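Local coordinates for protein RNA silencing suppressor p19 (Carnation Italian ringspot virus, PDB 6BJV) that suppresses plant RNA silencing by binding short interfering RNAs as a homodimer that acts as a molecular caliper, selecting them by the length of their duplex, at residues N15-D20 with I26-K31; F59-G64 with G88-D93; C110-R115 with V121-G126. All coordinates share one frame; numbering follows the deposited sequence.

Contact 1 (N15-D20 with I26-K31); sequences NGERWD and ITSPFK. With nucleotides of chain D.
The carboxylate of E17 carries S28 over one of its faces: S28 CB lies 3.3 Å from E17 OE2, and the serine hydroxyl sits over the same face. The next flat group is the guanidinium of R18, with W19 CH2 3.4 Å above the plane of one face, near the rim, and OP1 of nucleotide G2 in chain D in plane at its edge. NH2 gives the shorter bond to this oxygen, 2.6 Å from R18 NH2 to OP1, while that from NH1 is weak. R18 CG in turn covers one face of the W19 indole, off-centre.

E17 reaches the 26-31 loop because CG stands anti to the backbone N (chi1 -176°) and the chain then bends at chi2. Its methylenes pack on I26, with CB 4.0 Å from I26 CG2, so the aliphatic part of a long acid meets a branched hydrocarbon while the carboxylate beyond them is turned to S28 and R72. OE2 forms a salt bridge with R72, which probably compensates the charge of this buried acid. S28 suits its place because it is small and can close an ST turn: F30 N donates to S28 OG at 3.2 Å, nearly straight at 165°.

R18, extended from CG to NE, is also gripped by D34 and S36, which help hold the guanidinium with its edge turned to the phosphate. Thus the chain around the C-terminal part of helix 7-16 is tied to the loop leading to helix 39-45, with P29 and F30 lying on strands 58-65 and 68-75 and I26 turned back on Q13 and A14.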
loop_
_atom_site.group_PDB
_atom_site.type_symbol
_atom_site.label_atom_id
_atom_site.label_comp_id
_atom_site.label_asym_id
_atom_site.label_seq_id
_atom_site.Cartn_x
_atom_site.Cartn_y
_atom_site.Cartn_z
ATOM N N ASN A 15 2.443 20.277 6.408
ATOM C CA ASN A 15 2.847 19.495 7.570
ATOM C C ASN A 15 2.410 20.165 8.865
ATOM O O ASN A 15 2.064 19.477 9.832
ATOM C CB ASN A 15 4.362 19.288 7.560
ATOM C CG ASN A 15 4.807 18.185 8.502
ATOM O OD1 ASN A 15 4.267 18.028 9.596
ATOM N ND2 ASN A 15 5.797 17.409 8.075
ATOM N N GLY A 16 2.415 21.499 8.902
ATOM C CA GLY A 16 1.918 22.216 10.062
ATOM C C GLY A 16 0.413 22.173 10.203
ATOM O O GLY A 16 -0.104 22.438 11.293
ATOM N N GLU A 17 -0.302 21.841 9.126
ATOM C CA GLU A 17 -1.757 21.766 9.201
ATOM C C GLU A 17 -2.209 20.706 10.197
ATOM O O GLU A 17 -3.312 20.801 10.748
ATOM C CB GLU A 17 -2.337 21.486 7.815
ATOM C CG GLU A 17 -3.862 21.483 7.764
ATOM C CD GLU A 17 -4.471 20.137 8.118
ATOM O OE1 GLU A 17 -3.788 19.105 7.948
ATOM O OE2 GLU A 17 -5.638 20.115 8.564
ATOM N N ARG A 18 -1.375 19.694 10.441
ATOM C CA ARG A 18 -1.725 18.659 11.408
ATOM C C ARG A 18 -1.952 19.252 12.793
ATOM O O ARG A 18 -2.838 18.806 13.531
ATOM C CB ARG A 18 -0.619 17.605 11.451
ATOM C CG ARG A 18 -0.865 16.462 12.420
ATOM C CD ARG A 18 0.245 15.430 12.320
ATOM N NE ARG A 18 0.043 14.302 13.224
ATOM C CZ ARG A 18 0.869 13.265 13.324
ATOM N NH1 ARG A 18 1.962 13.205 12.574
ATOM N NH2 ARG A 18 0.603 12.285 14.175
ATOM N N TRP A 19 -1.169 20.266 13.157
ATOM C CA TRP A 19 -1.208 20.845 14.493
ATOM C C TRP A 19 -2.104 22.074 14.576
ATOM O O TRP A 19 -2.919 22.183 15.496
ATOM C CB TRP A 19 0.215 21.198 14.937
ATOM C CG TRP A 19 1.203 20.135 14.589
ATOM C CD1 TRP A 19 2.268 20.251 13.747
ATOM C CD2 TRP A 19 1.207 18.781 15.058
ATOM N NE1 TRP A 19 2.942 19.056 13.668
ATOM C CE2 TRP A 19 2.309 18.137 14.464
ATOM C CE3 TRP A 19 0.387 18.052 15.925
ATOM C CZ2 TRP A 19 2.615 16.800 14.711
ATOM C CZ3 TRP A 19 0.691 16.724 16.167
ATOM C CH2 TRP A 19 1.797 16.112 15.563
ATOM N N ASP A 20 -1.974 23.002 13.634
ATOM C CA ASP A 20 -2.797 24.199 13.645
ATOM C C ASP A 20 -4.167 23.893 13.043
ATOM O O ASP A 20 -4.472 22.759 12.662
ATOM C CB ASP A 20 -2.083 25.331 12.910
ATOM C CG ASP A 20 -1.720 24.969 11.485
ATOM O OD1 ASP A 20 -2.557 24.361 10.792
ATOM O OD2 ASP A 20 -0.589 25.285 11.060
ATOM N N ILE A 26 -4.558 26.931 4.538
ATOM C CA ILE A 26 -4.180 25.814 3.683
ATOM C C ILE A 26 -5.282 24.764 3.729
ATOM O O ILE A 26 -5.620 24.240 4.796
ATOM C CB ILE A 26 -2.823 25.233 4.108
ATOM C CG1 ILE A 26 -2.394 24.132 3.139
ATOM C CG2 ILE A 26 -2.862 24.704 5.546
ATOM C CD1 ILE A 26 -0.928 23.779 3.237
ATOM N N THR A 27 -5.852 24.463 2.567
ATOM C CA THR A 27 -6.926 23.484 2.490
ATOM C C THR A 27 -6.380 22.093 2.784
ATOM O O THR A 27 -5.341 21.697 2.248
ATOM C CB THR A 27 -7.573 23.511 1.107
ATOM O OG1 THR A 27 -6.638 23.026 0.135
ATOM C CG2 THR A 27 -8.008 24.928 0.737
ATOM N N SER A 28 -7.081 21.354 3.639
ATOM C CA SER A 28 -6.688 19.996 3.969
ATOM C C SER A 28 -7.663 18.993 3.358
ATOM O O SER A 28 -8.837 19.313 3.146
ATOM C CB SER A 28 -6.643 19.785 5.488
ATOM O OG SER A 28 -6.348 18.437 5.803
ATOM N N PRO A 29 -7.206 17.775 3.050
ATOM C CA PRO A 29 -8.138 16.735 2.591
ATOM C C PRO A 29 -8.914 16.062 3.710
ATOM O O PRO A 29 -9.911 15.384 3.424
ATOM C CB PRO A 29 -7.217 15.731 1.886
ATOM C CG PRO A 29 -5.907 15.881 2.580
ATOM C CD PRO A 29 -5.803 17.332 2.970
ATOM N N PHE A 30 -8.500 16.229 4.963
ATOM C CA PHE A 30 -9.159 15.589 6.090
ATOM C C PHE A 30 -10.273 16.473 6.637
ATOM O O PHE A 30 -10.197 17.702 6.592
ATOM C CB PHE A 30 -8.156 15.287 7.204
ATOM C CG PHE A 30 -7.118 14.269 6.829
ATOM C CD1 PHE A 30 -7.449 12.929 6.727
ATOM C CD2 PHE A 30 -5.807 14.650 6.595
ATOM C CE1 PHE A 30 -6.495 11.988 6.387
ATOM C CE2 PHE A 30 -4.850 13.714 6.254
ATOM C CZ PHE A 30 -5.194 12.381 6.152
ATOM N N LYS A 31 -11.312 15.826 7.165
ATOM C CA LYS A 31 -12.429 16.519 7.792
ATOM C C LYS A 31 -12.423 16.402 9.310
ATOM O O LYS A 31 -13.283 16.999 9.966
ATOM C CB LYS A 31 -13.759 15.986 7.247
ATOM C CG LYS A 31 -13.911 16.115 5.739
ATOM C CD LYS A 31 -15.314 15.739 5.277
ATOM C CE LYS A 31 -16.314 16.859 5.533
ATOM N NZ LYS A 31 -16.064 18.048 4.668
ATOM P P G D 2 3.472 10.280 15.469
ATOM O OP1 G D 2 2.736 10.782 14.283
ATOM O OP2 G D 2 4.436 9.161 15.308
ATOM O "O5'" G D 2 4.237 11.519 16.114
ATOM C "C5'" G D 2 3.549 12.729 16.397
ATOM C "C4'" G D 2 4.480 13.778 16.950
ATOM O "O4'" G D 2 4.937 13.390 18.273
ATOM C "C3'" G D 2 5.767 14.002 16.176
ATOM O "O3'" G D 2 5.594 14.799 15.018
ATOM C "C2'" G D 2 6.673 14.626 17.227
ATOM O "O2'" G D 2 6.370 15.999 17.425
ATOM C "C1'" G D 2 6.259 13.846 18.474
ATOM N N9 G D 2 7.134 12.685 18.712
ATOM C C8 G D 2 6.859 11.358 18.480
ATOM N N7 G D 2 7.848 10.568 18.794
ATOM C C5 G D 2 8.837 11.425 19.259
ATOM C C6 G D 2 10.140 11.149 19.746
ATOM O O6 G D 2 10.702 10.052 19.864
ATOM N N1 G D 2 10.805 12.316 20.111
ATOM C C2 G D 2 10.284 13.584 20.024
ATOM N N2 G D 2 11.077 14.587 20.426
ATOM N N3 G D 2 9.069 13.855 19.574
ATOM C C4 G D 2 8.411 12.735 19.213
#

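Contact 2 (F59-G64 with G88-D93); sequences FKESWG and GSWTGD. With nucleotides of chain D.
E61 and W63 project from one side of strand 59-64 toward the loop that runs into helix 92-99, the E61 CA and S89 CA standing 9.5 Å apart, so the contact is bridged by side chains alone. The glutamate is extended beyond CG and spreads its two oxygens over two donors. S89 OG donates to E61 OE2; the modelled 2.5 Å is very short, and the exact length is best treated with caution. E61 OE1 meets the in-plane edge of the W90 indole, where W90 NE1 donates a weak bond of 3.3 Å bent to 141°. Y112 OH is also hydrogen-bonded to OE1, so the buried carboxylate has polar partners at both oxygens.

W63 presents its edge to the face of W90 in a T-shaped pair, five-membered ring centroids 4.5 Å apart and planes at 89°. W63 NE1 points over that face, 3.5 Å from W90 CE2, and farther along W63 CZ2 packs on W90 CH2. Large indoles bridge sheet and loop, and that of W90 also supplies an N-H for E61.

K60, fully extended on the other side of the strand, reaches OP1 of G2 in chain D, 2.6 Å from K60 NZ. Such two-sidedness typifies the p19 fold, an antiparallel sheet that gives one face to RNA and the other to helices.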
loop_
_atom_site.group_PDB
_atom_site.type_symbol
_atom_site.label_atom_id
_atom_site.label_comp_id
_atom_site.label_asym_id
_atom_site.label_seq_id
_atom_site.Cartn_x
_atom_site.Cartn_y
_atom_site.Cartn_z
ATOM N N PHE A 59 -4.771 4.941 14.914
ATOM C CA PHE A 59 -4.051 4.668 13.679
ATOM C C PHE A 59 -3.569 5.980 13.078
ATOM O O PHE A 59 -4.048 7.062 13.425
ATOM C CB PHE A 59 -4.922 3.907 12.669
ATOM C CG PHE A 59 -6.058 4.717 12.108
ATOM C CD1 PHE A 59 -7.283 4.749 12.752
ATOM C CD2 PHE A 59 -5.904 5.432 10.933
ATOM C CE1 PHE A 59 -8.332 5.488 12.240
ATOM C CE2 PHE A 59 -6.949 6.172 10.415
ATOM C CZ PHE A 59 -8.165 6.201 11.069
ATOM N N LYS A 60 -2.611 5.863 12.164
ATOM C CA LYS A 60 -1.989 7.006 11.511
ATOM C C LYS A 60 -2.217 6.896 10.012
ATOM O O LYS A 60 -2.023 5.823 9.432
ATOM C CB LYS A 60 -0.490 7.061 11.824
ATOM C CG LYS A 60 0.236 8.266 11.251
ATOM C CD LYS A 60 1.659 8.346 11.786
ATOM C CE LYS A 60 2.351 9.622 11.347
ATOM N NZ LYS A 60 3.658 9.805 12.034
ATOM N N GLU A 61 -2.637 7.996 9.391
ATOM C CA GLU A 61 -2.897 8.018 7.959
ATOM C C GLU A 61 -2.386 9.326 7.372
ATOM O O GLU A 61 -2.277 10.338 8.068
ATOM C CB GLU A 61 -4.392 7.844 7.646
ATOM C CG GLU A 61 -5.297 8.923 8.221
ATOM C CD GLU A 61 -6.740 8.771 7.771
ATOM O OE1 GLU A 61 -7.021 7.858 6.965
ATOM O OE2 GLU A 61 -7.593 9.568 8.220
ATOM N N SER A 62 -2.073 9.295 6.077
ATOM C CA SER A 62 -1.497 10.450 5.406
ATOM C C SER A 62 -1.997 10.515 3.969
ATOM O O SER A 62 -2.297 9.492 3.351
ATOM C CB SER A 62 0.035 10.396 5.426
ATOM O OG SER A 62 0.519 9.302 4.670
ATOM N N TRP A 63 -2.084 11.737 3.450
ATOM C CA TRP A 63 -2.403 11.990 2.052
ATOM C C TRP A 63 -1.292 12.831 1.444
ATOM O O TRP A 63 -0.962 13.902 1.966
ATOM C CB TRP A 63 -3.744 12.713 1.902
ATOM C CG TRP A 63 -4.907 11.802 1.670
ATOM C CD1 TRP A 63 -5.867 11.450 2.575
ATOM C CD2 TRP A 63 -5.239 11.128 0.451
ATOM N NE1 TRP A 63 -6.776 10.598 1.993
ATOM C CE2 TRP A 63 -6.413 10.386 0.689
ATOM C CE3 TRP A 63 -4.657 11.081 -0.820
ATOM C CZ2 TRP A 63 -7.015 9.604 -0.294
ATOM C CZ3 TRP A 63 -5.257 10.304 -1.795
ATOM C CH2 TRP A 63 -6.423 9.576 -1.527
ATOM N N GLY A 64 -0.717 12.346 0.347
ATOM C CA GLY A 64 0.328 13.076 -0.340
ATOM C C GLY A 64 -0.055 13.440 -1.759
ATOM O O GLY A 64 -0.393 12.564 -2.559
ATOM N N GLY A 88 -15.182 8.782 8.326
ATOM C CA GLY A 88 -15.436 10.149 7.932
ATOM C C GLY A 88 -14.226 11.052 7.984
ATOM O O GLY A 88 -14.359 12.264 7.800
ATOM N N SER A 89 -13.040 10.491 8.234
ATOM C CA SER A 89 -11.825 11.297 8.271
ATOM C C SER A 89 -11.621 12.057 6.969
ATOM O O SER A 89 -11.096 13.175 6.977
ATOM C CB SER A 89 -10.617 10.407 8.552
ATOM O OG SER A 89 -9.434 11.176 8.676
ATOM N N TRP A 90 -12.018 11.464 5.845
ATOM C CA TRP A 90 -11.929 12.119 4.550
ATOM C C TRP A 90 -12.865 11.403 3.590
ATOM O O TRP A 90 -12.994 10.178 3.640
ATOM C CB TRP A 90 -10.495 12.102 4.005
ATOM C CG TRP A 90 -9.921 10.725 3.884
ATOM C CD1 TRP A 90 -9.106 10.097 4.780
ATOM C CD2 TRP A 90 -10.117 9.803 2.804
ATOM N NE1 TRP A 90 -8.782 8.842 4.326
ATOM C CE2 TRP A 90 -9.391 8.635 3.116
ATOM C CE3 TRP A 90 -10.836 9.850 1.606
ATOM C CZ2 TRP A 90 -9.363 7.527 2.272
ATOM C CZ3 TRP A 90 -10.808 8.747 0.770
ATOM C CH2 TRP A 90 -10.077 7.602 1.108
ATOM N N THR A 91 -13.516 12.173 2.731
ATOM C CA THR A 91 -14.388 11.641 1.697
ATOM C C THR A 91 -13.759 11.887 0.329
ATOM O O THR A 91 -12.670 12.456 0.210
ATOM C CB THR A 91 -15.786 12.264 1.794
ATOM O OG1 THR A 91 -16.584 11.830 0.684
ATOM C CG2 THR A 91 -15.715 13.784 1.798
ATOM N N GLY A 92 -14.453 11.431 -0.715
ATOM C CA GLY A 92 -13.937 11.601 -2.063
ATOM C C GLY A 92 -13.840 13.058 -2.473
ATOM O O GLY A 92 -12.900 13.458 -3.164
ATOM N N ASP A 93 -14.809 13.873 -2.051
ATOM C CA ASP A 93 -14.800 15.284 -2.421
ATOM C C ASP A 93 -13.722 16.047 -1.662
ATOM O O ASP A 93 -13.076 16.941 -2.221
ATOM C CB ASP A 93 -16.174 15.900 -2.161
ATOM C CG ASP A 93 -17.296 15.121 -2.822
ATOM O OD1 ASP A 93 -17.005 14.311 -3.727
ATOM O OD2 ASP A 93 -18.467 15.322 -2.437
ATOM P P G D 2 3.472 10.280 15.469
ATOM O OP1 G D 2 2.736 10.782 14.283
ATOM O OP2 G D 2 4.436 9.161 15.308
ATOM O "O5'" G D 2 4.237 11.519 16.114
ATOM C "C5'" G D 2 3.549 12.729 16.397
ATOM C "C4'" G D 2 4.480 13.778 16.950
ATOM O "O4'" G D 2 4.937 13.390 18.273
ATOM C "C3'" G D 2 5.767 14.002 16.176
ATOM O "O3'" G D 2 5.594 14.799 15.018
ATOM C "C2'" G D 2 6.673 14.626 17.227
ATOM O "O2'" G D 2 6.370 15.999 17.425
ATOM C "C1'" G D 2 6.259 13.846 18.474
ATOM N N9 G D 2 7.134 12.685 18.712
ATOM C C8 G D 2 6.859 11.358 18.480
ATOM N N7 G D 2 7.848 10.568 18.794
ATOM C C5 G D 2 8.837 11.425 19.259
ATOM C C6 G D 2 10.140 11.149 19.746
ATOM O O6 G D 2 10.702 10.052 19.864
ATOM N N1 G D 2 10.805 12.316 20.111
ATOM C C2 G D 2 10.284 13.584 20.024
ATOM N N2 G D 2 11.077 14.587 20.426
ATOM N N3 G D 2 9.069 13.855 19.574
ATOM C C4 G D 2 8.411 12.735 19.213
#

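Contact 3 (C110-R115 with V121-G126); sequences CTYSIR and VTISGG. With nucleotides of chain C; nucleotides of chain D.
T111 and S124 meet as a non-hydrogen-bonded pair, as do S113 and T122, and in each a threonine methyl touches a serine oxygen. T111 CG2 is 3.3 Å from S124 OG, and T122 CG2 lies equally near S113 OG. Both methyls stand beside their own backbone N, anti to the carbonyl carbon, which aims them across to the partner strand. These short side chains let RNA sugars come close: S113 OG is 3.1 Å from C5' of cytidine 11 in chain C, and S124 CB 3.7 Å from O4' of uridine 12 in chain D. R115, bent at chi3, runs beside the phosphate of cytidine 12 in chain C, its CD 3.2 Å from OP1.

On the other face the residues are mostly apolar. Y112 swings its ring anti to the backbone N (chi1 172°), and I123 CG1 comes to the ring edge, 4.5 Å from Y112 CD2. I114 CG2 packs on V121 CB. G125, opposite C110, adopts a very extended backbone beside the ribose of uridine 12.

Six backbone bonds join this antiparallel hairpin. Strand 58-65 flanks 109-116, helix 130-144 covers the Y112 and I114 side, and 121-124 pair antiparallel with a strand of the second subunit, carrying the sheet across the dimer interface.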
loop_
_atom_site.group_PDB
_atom_site.type_symbol
_atom_site.label_atom_id
_atom_site.label_comp_id
_atom_site.label_asym_id
_atom_site.label_seq_id
_atom_site.Cartn_x
_atom_site.Cartn_y
_atom_site.Cartn_z
ATOM N N CYS A 110 0.995 10.806 -6.290
ATOM C CA CYS A 110 0.058 10.934 -5.185
ATOM C C CYS A 110 0.001 9.626 -4.408
ATOM O O CYS A 110 0.181 8.544 -4.973
ATOM C CB CYS A 110 -1.341 11.306 -5.685
ATOM S SG CYS A 110 -1.412 12.902 -6.535
ATOM N N THR A 111 -0.249 9.734 -3.104
ATOM C CA THR A 111 -0.206 8.571 -2.232
ATOM C C THR A 111 -1.230 8.712 -1.115
ATOM O O THR A 111 -1.551 9.821 -0.680
ATOM C CB THR A 111 1.182 8.376 -1.605
ATOM O OG1 THR A 111 1.480 9.484 -0.743
ATOM C CG2 THR A 111 2.263 8.262 -2.674
ATOM N N TYR A 112 -1.733 7.567 -0.658
ATOM C CA TYR A 112 -2.480 7.470 0.590
ATOM C C TYR A 112 -1.882 6.342 1.412
ATOM O O TYR A 112 -1.659 5.244 0.893
ATOM C CB TYR A 112 -3.969 7.209 0.356
ATOM C CG TYR A 112 -4.726 6.923 1.635
ATOM C CD1 TYR A 112 -5.146 7.957 2.461
ATOM C CD2 TYR A 112 -5.010 5.620 2.023
ATOM C CE1 TYR A 112 -5.834 7.704 3.630
ATOM C CE2 TYR A 112 -5.699 5.356 3.192
ATOM C CZ TYR A 112 -6.108 6.403 3.992
ATOM O OH TYR A 112 -6.794 6.146 5.157
ATOM N N SER A 113 -1.628 6.610 2.689
ATOM C CA SER A 113 -1.016 5.633 3.575
ATOM C C SER A 113 -1.789 5.565 4.884
ATOM O O SER A 113 -2.395 6.546 5.323
ATOM C CB SER A 113 0.451 5.974 3.859
ATOM O OG SER A 113 1.061 4.976 4.660
ATOM N N ILE A 114 -1.764 4.384 5.500
ATOM C CA ILE A 114 -2.385 4.182 6.802
ATOM C C ILE A 114 -1.694 3.026 7.514
ATOM O O ILE A 114 -1.523 1.944 6.941
ATOM C CB ILE A 114 -3.899 3.928 6.665
ATOM C CG1 ILE A 114 -4.515 3.625 8.034
ATOM C CG2 ILE A 114 -4.166 2.789 5.685
ATOM C CD1 ILE A 114 -6.031 3.577 8.040
ATOM N N ARG A 115 -1.296 3.243 8.765
ATOM C CA ARG A 115 -0.651 2.221 9.579
ATOM C C ARG A 115 -1.568 1.847 10.736
ATOM O O ARG A 115 -2.080 2.726 11.438
ATOM C CB ARG A 115 0.701 2.710 10.108
ATOM C CG ARG A 115 1.369 1.754 11.084
ATOM C CD ARG A 115 2.757 2.227 11.477
ATOM N NE ARG A 115 2.744 3.568 12.055
ATOM C CZ ARG A 115 3.834 4.242 12.413
ATOM N NH1 ARG A 115 5.036 3.705 12.251
ATOM N NH2 ARG A 115 3.724 5.456 12.935
ATOM N N VAL A 121 -0.601 0.041 4.894
ATOM C CA VAL A 121 -1.151 -0.104 3.552
ATOM C C VAL A 121 -1.007 1.232 2.841
ATOM O O VAL A 121 -1.391 2.275 3.385
ATOM C CB VAL A 121 -2.626 -0.547 3.584
ATOM C CG1 VAL A 121 -3.152 -0.757 2.165
ATOM C CG2 VAL A 121 -2.781 -1.812 4.410
ATOM N N THR A 122 -0.456 1.202 1.630
ATOM C CA THR A 122 -0.223 2.411 0.856
ATOM C C THR A 122 -0.804 2.249 -0.540
ATOM O O THR A 122 -0.649 1.199 -1.171
ATOM C CB THR A 122 1.274 2.738 0.761
ATOM O OG1 THR A 122 1.971 1.641 0.162
ATOM C CG2 THR A 122 1.853 3.012 2.139
ATOM N N ILE A 123 -1.474 3.298 -1.010
ATOM C CA ILE A 123 -2.066 3.347 -2.343
ATOM C C ILE A 123 -1.385 4.483 -3.090
ATOM O O ILE A 123 -1.512 5.649 -2.699
ATOM C CB ILE A 123 -3.587 3.562 -2.285
ATOM C CG1 ILE A 123 -4.233 2.652 -1.231
ATOM C CG2 ILE A 123 -4.212 3.322 -3.650
ATOM C CD1 ILE A 123 -4.062 1.169 -1.485
ATOM N N SER A 124 -0.660 4.147 -4.157
ATOM C CA SER A 124 0.128 5.121 -4.898
ATOM C C SER A 124 -0.231 5.084 -6.376
ATOM O O SER A 124 -0.647 4.051 -6.912
ATOM C CB SER A 124 1.635 4.868 -4.733
ATOM O OG SER A 124 2.041 5.036 -3.386
ATOM N N GLY A 125 -0.054 6.224 -7.031
ATOM C CA GLY A 125 -0.299 6.330 -8.455
ATOM C C GLY A 125 -0.199 7.770 -8.899
ATOM O O GLY A 125 -0.148 8.700 -8.088
ATOM N N GLY A 126 -0.167 7.941 -10.217
ATOM C CA GLY A 126 -0.092 9.276 -10.774
ATOM C C GLY A 126 -1.335 10.085 -10.459
ATOM O O GLY A 126 -2.436 9.552 -10.323
ATOM P P C C 12 5.206 3.466 7.808
ATOM O OP1 C C 12 4.095 3.299 8.778
ATOM O OP2 C C 12 6.151 4.602 7.967
ATOM O "O5'" C C 12 6.039 2.109 7.766
ATOM C "C5'" C C 12 5.407 0.887 7.415
ATOM C "C4'" C C 12 6.399 -0.233 7.227
ATOM O "O4'" C C 12 7.205 0.006 6.041
ATOM C "C3'" C C 12 7.425 -0.411 8.333
ATOM O "O3'" C C 12 6.914 -1.091 9.465
ATOM C "C2'" C C 12 8.542 -1.155 7.620
ATOM O "O2'" C C 12 8.229 -2.534 7.474
ATOM C "C1'" C C 12 8.514 -0.486 6.246
ATOM N N1 C C 12 9.460 0.649 6.172
ATOM C C2 C C 12 10.795 0.388 5.862
ATOM O O2 C C 12 11.138 -0.785 5.651
ATOM N N3 C C 12 11.674 1.414 5.798
ATOM C C4 C C 12 11.260 2.660 6.033
ATOM N N4 C C 12 12.160 3.642 5.958
ATOM C C5 C C 12 9.904 2.956 6.358
ATOM C C6 C C 12 9.048 1.929 6.418
ATOM P P U D 12 5.571 0.858 -8.370
ATOM O OP1 U D 12 4.580 0.178 -9.240
ATOM O OP2 U D 12 7.022 0.716 -8.652
ATOM O "O5'" U D 12 5.209 2.408 -8.354
ATOM C "C5'" U D 12 3.929 2.837 -7.920
ATOM C "C4'" U D 12 3.873 4.327 -7.704
ATOM O "O4'" U D 12 4.768 4.717 -6.627
ATOM C "C3'" U D 12 4.312 5.199 -8.867
ATOM O "O3'" U D 12 3.335 5.308 -9.888
ATOM C "C2'" U D 12 4.635 6.515 -8.172
ATOM O "O2'" U D 12 3.450 7.227 -7.845
ATOM C "C1'" U D 12 5.269 6.017 -6.875
ATOM N N1 U D 12 6.747 5.963 -6.960
ATOM C C2 U D 12 7.438 7.146 -6.773
ATOM O O2 U D 12 6.887 8.208 -6.549
ATOM N N3 U D 12 8.803 7.040 -6.859
ATOM C C4 U D 12 9.531 5.895 -7.108
ATOM O O4 U D 12 10.760 5.961 -7.156
ATOM C C5 U D 12 8.748 4.711 -7.292
ATOM C C6 U D 12 7.415 4.788 -7.214
ATOM P P C C 11 4.763 8.490 4.749
ATOM O OP1 C C 11 3.582 8.731 5.612
ATOM O OP2 C C 11 6.046 9.172 5.050
ATOM O "O5'" C C 11 5.028 6.921 4.726
ATOM C "C5'" C C 11 3.988 6.024 4.374
ATOM C "C4'" C C 11 4.505 4.627 4.139
ATOM O "O4'" C C 11 5.399 4.600 2.996
ATOM C "C3'" C C 11 5.336 4.024 5.256
ATOM O "O3'" C C 11 4.558 3.560 6.342
ATOM C "C2'" C C 11 6.098 2.926 4.530
ATOM O "O2'" C C 11 5.277 1.788 4.311
ATOM C "C1'" C C 11 6.378 3.595 3.185
ATOM N N1 C C 11 7.725 4.208 3.141
ATOM C C2 C C 11 8.812 3.369 2.879
ATOM O O2 C C 11 8.601 2.160 2.694
ATOM N N3 C C 11 10.058 3.891 2.830
ATOM C C4 C C 11 10.241 5.196 3.034
ATOM N N4 C C 11 11.490 5.664 2.975
ATOM C C5 C C 11 9.152 6.075 3.307
ATOM C C6 C C 11 7.921 5.544 3.352
#

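How the contacts relate
The contacts follow one another along the chain and step across the fold. Centres of contacts 1 and 2 lie about 11 Å apart, those of 2 and 3 about 10 Å, and those of 1 and 3 about 18 Å, on opposite sides of the chain's centre. Contacts 2 and 3 share the sheet, in which strands 58-65 and 109-116 are neighbours, and the Y112 ring wedges against W63 and W90. Contact 1 joins contact 2 where F30 packs on E61 and S89, and K31 N probably bonds to S89 O, 2.7 Å away. All three touch the duplex: contacts 1 and 2 share the G2 phosphate, whereas contact 3 meets the mid-duplex nucleotides near the dimer interface.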